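Local coordinates for SidF, inhibitor of growth family, member 3 (PDB 4FYE), which probably removes a phosphate from phosphatidylinositol phosphates, acting as a phosphoinositide phosphatase of the bacterium Legionella pneumophila, at residues V54-D59 / L185-K190; N455-A460 / A471-L476. The protein carries 1 engineered substitution. One frame throughout, in Å; residues are numbered along the deposited sequence.

Interaction 1. Residues V54-D59 / L185-K190; sequences VNSQYD and LIHRFK
With CG of His187 set anti to its own backbone N (chi1 -176°), the imidazole is carried along the sheet surface to the end of the neighbouring strand, where Ser56 OG lies on the backbone-N side of its own residue. His187 NE2 gives its hydrogen to Ser56 OG at 2.9 Å, and the hydroxyl lies close to the ring plane, 11° out of it. The same ring edge passes Val54 O, which is 3.1 Å from His187 CD2, while Phe189 CD1 of the same strand covers one ring face. Ser56 OG is also hydrogen-bonded to Glu699 of helix 692-699, so the histidine and the glutamate share one hydroxyl. These groups sit where two parallel strands, 50-55 and 184-189, run side by side within a mixed six-stranded sheet. Val54 pairs with His187 and Asn55 with Arg188. Val54 N donates to Ile186 O and Arg188 N to Val54 O, both at 2.9 Å, and Ser56 N to Arg188 O at 3.0 Å, the last carrying the pairing one residue past the strand end. On the face opposite His187, Asn55 and Arg188 point the same way, and Asn55 OD1 rests 3.4 Å from Arg188 CD, with the amide and guanidinium planes 44° apart. The guanidinium itself makes a salt bridge with Glu199 and a hydrogen bond to the carbonyl of Leu17.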
loop_
_atom_site.group_PDB
_atom_site.type_symbol
_atom_site.label_atom_id
_atom_site.label_comp_id
_atom_site.label_asym_id
_atom_site.label_seq_id
_atom_site.Cartn_x
_atom_site.Cartn_y
_atom_site.Cartn_z
ATOM N N VAL A 54 16.039 -8.776 7.685
ATOM C CA VAL A 54 17.244 -8.622 6.940
ATOM C C VAL A 54 17.983 -7.385 7.460
ATOM O O VAL A 54 17.395 -6.303 7.522
ATOM C CB VAL A 54 16.945 -8.372 5.429
ATOM C CG1 VAL A 54 18.194 -7.879 4.718
ATOM C CG2 VAL A 54 16.497 -9.626 4.693
ATOM N N ASN A 55 19.273 -7.515 7.762
ATOM C CA ASN A 55 20.172 -6.362 7.978
ATOM C C ASN A 55 21.053 -6.076 6.791
ATOM O O ASN A 55 21.706 -6.992 6.294
ATOM C CB ASN A 55 21.080 -6.610 9.220
ATOM C CG ASN A 55 20.285 -7.133 10.381
ATOM O OD1 ASN A 55 19.704 -6.361 11.131
ATOM N ND2 ASN A 55 20.133 -8.437 10.458
ATOM N N SER A 56 21.140 -4.823 6.347
ATOM C CA SER A 56 22.090 -4.542 5.247
ATOM C C SER A 56 23.511 -4.924 5.670
ATOM O O SER A 56 23.915 -4.627 6.787
ATOM C CB SER A 56 22.065 -3.076 4.825
ATOM O OG SER A 56 20.814 -2.760 4.239
ATOM N N GLN A 57 24.210 -5.612 4.771
ATOM C CA GLN A 57 25.658 -5.820 4.788
ATOM C C GLN A 57 26.239 -5.182 3.487
ATOM O O GLN A 57 25.519 -4.991 2.498
ATOM C CB GLN A 57 25.994 -7.325 4.837
ATOM C CG GLN A 57 25.513 -8.146 6.054
ATOM C CD GLN A 57 25.981 -7.582 7.407
ATOM O OE1 GLN A 57 25.241 -7.604 8.390
ATOM N NE2 GLN A 57 27.203 -7.073 7.461
ATOM N N TYR A 58 27.532 -4.854 3.490
ATOM C CA TYR A 58 28.147 -4.128 2.397
ATOM C C TYR A 58 29.475 -4.722 2.081
ATOM O O TYR A 58 30.055 -5.329 2.936
ATOM C CB TYR A 58 28.384 -2.681 2.801
ATOM C CG TYR A 58 27.126 -1.999 3.216
ATOM C CD1 TYR A 58 26.767 -1.915 4.582
ATOM C CD2 TYR A 58 26.264 -1.434 2.245
ATOM C CE1 TYR A 58 25.583 -1.281 4.957
ATOM C CE2 TYR A 58 25.114 -0.803 2.613
ATOM C CZ TYR A 58 24.767 -0.760 3.933
ATOM O OH TYR A 58 23.619 -0.179 4.246
ATOM N N ASP A 59 29.968 -4.509 0.868
ATOM C CA ASP A 59 31.337 -4.867 0.511
ATOM C C ASP A 59 32.326 -3.734 0.893
ATOM O O ASP A 59 31.930 -2.690 1.421
ATOM C CB ASP A 59 31.424 -5.171 -0.991
ATOM C CG ASP A 59 31.151 -3.938 -1.872
ATOM O OD1 ASP A 59 31.223 -2.769 -1.390
ATOM O OD2 ASP A 59 30.837 -4.138 -3.068
ATOM N N LEU A 185 7.487 -8.631 7.788
ATOM C CA LEU A 185 8.743 -8.497 7.138
ATOM C C LEU A 185 9.464 -7.227 7.542
ATOM O O LEU A 185 8.876 -6.117 7.507
ATOM C CB LEU A 185 8.533 -8.480 5.639
ATOM C CG LEU A 185 7.522 -9.482 5.127
ATOM C CD1 LEU A 185 7.245 -8.997 3.708
ATOM C CD2 LEU A 185 8.103 -10.916 5.139
ATOM N N ILE A 186 10.756 -7.390 7.880
ATOM C CA ILE A 186 11.570 -6.305 8.411
ATOM C C ILE A 186 12.905 -6.123 7.692
ATOM O O ILE A 186 13.659 -7.074 7.471
ATOM C CB ILE A 186 11.842 -6.508 9.912
ATOM C CG1 ILE A 186 10.537 -6.679 10.659
ATOM C CG2 ILE A 186 12.494 -5.254 10.527
ATOM C CD1 ILE A 186 10.737 -6.727 12.166
ATOM N N HIS A 187 13.204 -4.892 7.323
ATOM C CA HIS A 187 14.553 -4.537 6.903
ATOM C C HIS A 187 15.148 -3.494 7.786
ATOM O O HIS A 187 14.601 -2.359 7.852
ATOM C CB HIS A 187 14.516 -4.001 5.514
ATOM C CG HIS A 187 15.870 -3.693 4.937
ATOM N ND1 HIS A 187 16.023 -2.879 3.908
ATOM C CD2 HIS A 187 17.141 -4.050 5.344
ATOM C CE1 HIS A 187 17.304 -2.782 3.579
ATOM N NE2 HIS A 187 17.999 -3.470 4.496
ATOM N N ARG A 188 16.258 -3.849 8.441
ATOM C CA ARG A 188 17.076 -2.917 9.255
ATOM C C ARG A 188 18.396 -2.520 8.602
ATOM O O ARG A 188 19.143 -3.385 8.101
ATOM C CB ARG A 188 17.500 -3.621 10.542
ATOM C CG ARG A 188 16.311 -4.290 11.217
ATOM C CD ARG A 188 16.748 -5.160 12.424
ATOM N NE ARG A 188 17.215 -4.359 13.545
ATOM C CZ ARG A 188 16.915 -4.615 14.820
ATOM N NH1 ARG A 188 16.157 -5.661 15.148
ATOM N NH2 ARG A 188 17.378 -3.824 15.777
ATOM N N PHE A 189 18.722 -1.233 8.725
ATOM C CA PHE A 189 19.907 -0.610 8.116
ATOM C C PHE A 189 20.213 0.798 8.717
ATOM O O PHE A 189 19.302 1.514 9.095
ATOM C CB PHE A 189 19.701 -0.430 6.576
ATOM C CG PHE A 189 18.439 0.390 6.197
ATOM C CD1 PHE A 189 17.171 -0.202 6.173
ATOM C CD2 PHE A 189 18.535 1.771 5.885
ATOM C CE1 PHE A 189 16.002 0.551 5.908
ATOM C CE2 PHE A 189 17.373 2.530 5.590
ATOM C CZ PHE A 189 16.112 1.906 5.560
ATOM N N LYS A 190 21.475 1.219 8.731
ATOM C CA LYS A 190 21.824 2.618 8.995
ATOM C C LYS A 190 21.661 3.493 7.748
ATOM O O LYS A 190 22.438 3.404 6.816
ATOM C CB LYS A 190 23.249 2.699 9.548
ATOM C CG LYS A 190 23.400 2.083 10.949
ATOM C CD LYS A 190 24.858 1.734 11.368
ATOM C CE LYS A 190 25.594 2.919 11.997
ATOM N NZ LYS A 190 24.937 3.512 13.219
#

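Interaction 2. Residues N455-A460 / A471-L476; sequences NLDKVA and ALHTLL
Leu456 CB sits over one face of the His473 imidazole, 4.1 Å from the ring centroid and only 10° off the ring normal, a CH-pi contact. Two other groups meet the ring at its edge, near its plane. Asp457 OD1 meets the CE1-NE2 edge of the His473 ring, 2.9 Å from each atom, and its carboxylate is nearly coplanar with the imidazole, the two planes 15° apart. Ala460 CB approaches from the CD2 side, 3.9 Å from His473 CD2. The histidine reaches this position because its CG stands anti to the backbone N (chi1 180°), which puts the ring between the two segments, against Leu456 and Ala460. Beside the ring, the leucine side chains cross, with Leu456 CD2 at 3.9 Å from Leu476 CD1. The arrangement is a helix-loop-helix packing: residues 456-460, near the C-terminal end of the helix that includes Leu456, lie against the last turns of helix 467-476. Further out, Asp457 OD2 forms a salt bridge with Lys477, directly after the second segment, so the carboxylate that faces the histidine edge has a cationic partner on its other oxygen; this would be expected to steady its orientation. The apolar side is backed by helix 590-614, where Phe599 touches Leu456 while Cys603 and Thr607 touch Leu476. Ile568 of the long helix 522-583 also meets Leu476.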
loop_
_atom_site.group_PDB
_atom_site.type_symbol
_atom_site.label_atom_id
_atom_site.label_comp_id
_atom_site.label_asym_id
_atom_site.label_seq_id
_atom_site.Cartn_x
_atom_site.Cartn_y
_atom_site.Cartn_z
ATOM N N ASN A 455 -7.249 23.193 7.567
ATOM C CA ASN A 455 -6.275 22.773 8.556
ATOM C C ASN A 455 -5.237 23.853 8.784
ATOM O O ASN A 455 -4.602 23.906 9.835
ATOM C CB ASN A 455 -5.611 21.466 8.124
ATOM C CG ASN A 455 -4.860 20.782 9.256
ATOM O OD1 ASN A 455 -3.722 21.133 9.578
ATOM N ND2 ASN A 455 -5.483 19.769 9.839
ATOM N N LEU A 456 -5.065 24.727 7.796
ATOM C CA LEU A 456 -4.215 25.920 7.982
ATOM C C LEU A 456 -4.902 26.950 8.842
ATOM O O LEU A 456 -4.282 27.474 9.765
ATOM C CB LEU A 456 -3.757 26.536 6.659
ATOM C CG LEU A 456 -2.280 26.338 6.247
ATOM C CD1 LEU A 456 -1.680 24.980 6.616
ATOM C CD2 LEU A 456 -2.098 26.623 4.755
ATOM N N ASP A 457 -6.179 27.213 8.544
ATOM C CA ASP A 457 -7.022 28.117 9.330
ATOM C C ASP A 457 -6.929 27.800 10.824
ATOM O O ASP A 457 -7.054 28.689 11.651
ATOM C CB ASP A 457 -8.496 28.043 8.867
ATOM C CG ASP A 457 -8.704 28.543 7.412
ATOM O OD1 ASP A 457 -7.716 28.971 6.779
ATOM O OD2 ASP A 457 -9.847 28.511 6.889
ATOM N N LYS A 458 -6.634 26.538 11.129
ATOM C CA LYS A 458 -6.819 25.924 12.433
ATOM C C LYS A 458 -5.542 25.817 13.282
ATOM O O LYS A 458 -5.623 25.767 14.495
ATOM C CB LYS A 458 -7.451 24.533 12.214
ATOM C CG LYS A 458 -8.213 23.937 13.387
ATOM C CD LYS A 458 -7.410 22.843 14.067
ATOM C CE LYS A 458 -7.734 21.483 13.470
ATOM N NZ LYS A 458 -6.584 20.571 13.694
ATOM N N VAL A 459 -4.370 25.734 12.664
ATOM C CA VAL A 459 -3.119 25.861 13.428
ATOM C C VAL A 459 -2.286 27.068 12.985
ATOM O O VAL A 459 -1.063 27.045 13.050
ATOM C CB VAL A 459 -2.247 24.558 13.532
ATOM C CG1 VAL A 459 -2.789 23.619 14.604
ATOM C CG2 VAL A 459 -2.046 23.845 12.192
ATOM N N ALA A 460 -2.962 28.124 12.544
ATOM C CA ALA A 460 -2.318 29.432 12.377
ATOM C C ALA A 460 -2.267 30.148 13.732
ATOM O O ALA A 460 -1.453 31.061 13.954
ATOM C CB ALA A 460 -3.081 30.270 11.362
ATOM N N ALA A 471 1.662 35.110 6.290
ATOM C CA ALA A 471 1.843 35.573 4.930
ATOM C C ALA A 471 1.772 34.426 3.903
ATOM O O ALA A 471 1.413 34.648 2.755
ATOM C CB ALA A 471 3.149 36.330 4.816
ATOM N N LEU A 472 2.077 33.201 4.313
ATOM C CA LEU A 472 2.006 32.056 3.378
ATOM C C LEU A 472 0.550 31.629 3.279
ATOM O O LEU A 472 -0.005 31.399 2.189
ATOM C CB LEU A 472 2.851 30.888 3.893
ATOM C CG LEU A 472 3.572 29.977 2.891
ATOM C CD1 LEU A 472 3.806 28.636 3.558
ATOM C CD2 LEU A 472 2.899 29.794 1.525
ATOM N N HIS A 473 -0.055 31.555 4.456
ATOM C CA HIS A 473 -1.425 31.143 4.603
ATOM C C HIS A 473 -2.293 31.985 3.707
ATOM O O HIS A 473 -3.002 31.436 2.861
ATOM C CB HIS A 473 -1.820 31.269 6.059
ATOM C CG HIS A 473 -3.234 30.871 6.342
ATOM N ND1 HIS A 473 -4.153 30.739 5.376
ATOM C CD2 HIS A 473 -3.886 30.605 7.544
ATOM C CE1 HIS A 473 -5.327 30.382 5.923
ATOM N NE2 HIS A 473 -5.160 30.300 7.251
ATOM N N THR A 474 -2.220 33.319 3.863
ATOM C CA THR A 474 -2.971 34.295 3.022
ATOM C C THR A 474 -2.918 33.890 1.561
ATOM O O THR A 474 -3.960 33.773 0.910
ATOM C CB THR A 474 -2.422 35.735 3.160
ATOM O OG1 THR A 474 -2.828 36.275 4.416
ATOM C CG2 THR A 474 -2.921 36.671 2.017
ATOM N N LEU A 475 -1.700 33.650 1.072
ATOM C CA LEU A 475 -1.478 33.265 -0.318
ATOM C C LEU A 475 -2.032 31.894 -0.690
ATOM O O LEU A 475 -2.496 31.700 -1.828
ATOM C CB LEU A 475 0.008 33.352 -0.658
ATOM C CG LEU A 475 0.656 34.746 -0.503
ATOM C CD1 LEU A 475 2.078 34.720 -1.054
ATOM C CD2 LEU A 475 -0.137 35.862 -1.183
ATOM N N LEU A 476 -2.000 30.955 0.258
ATOM C CA LEU A 476 -2.412 29.590 -0.052
ATOM C C LEU A 476 -3.895 29.447 -0.087
ATOM O O LEU A 476 -4.404 28.465 -0.628
ATOM C CB LEU A 476 -1.845 28.578 0.934
ATOM C CG LEU A 476 -0.388 28.177 0.735
ATOM C CD1 LEU A 476 -0.230 26.772 1.284
ATOM C CD2 LEU A 476 0.062 28.269 -0.726
#

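In the fold
After helix 9-16 and edge strand 39-42, the chain forms strand 50-55, then passes through four helices between residues 71 and 180 before strand 184-189 returns alongside it; interaction 1 closes this largely helical excursion of 125 residues and joins two neighbouring strands of the six-stranded sheet. The chain then completes that sheet and lays down three strands of the four-stranded one (353-360, 391-399, 402-416) before helix 438-458; its last strand, 641-645, follows much later. Interaction 2 closes a far shorter loop, only ten residues between its segments, and brings consecutive helices together. The two contacts follow in series, neither nested nor crossed, their centres 41 Å apart.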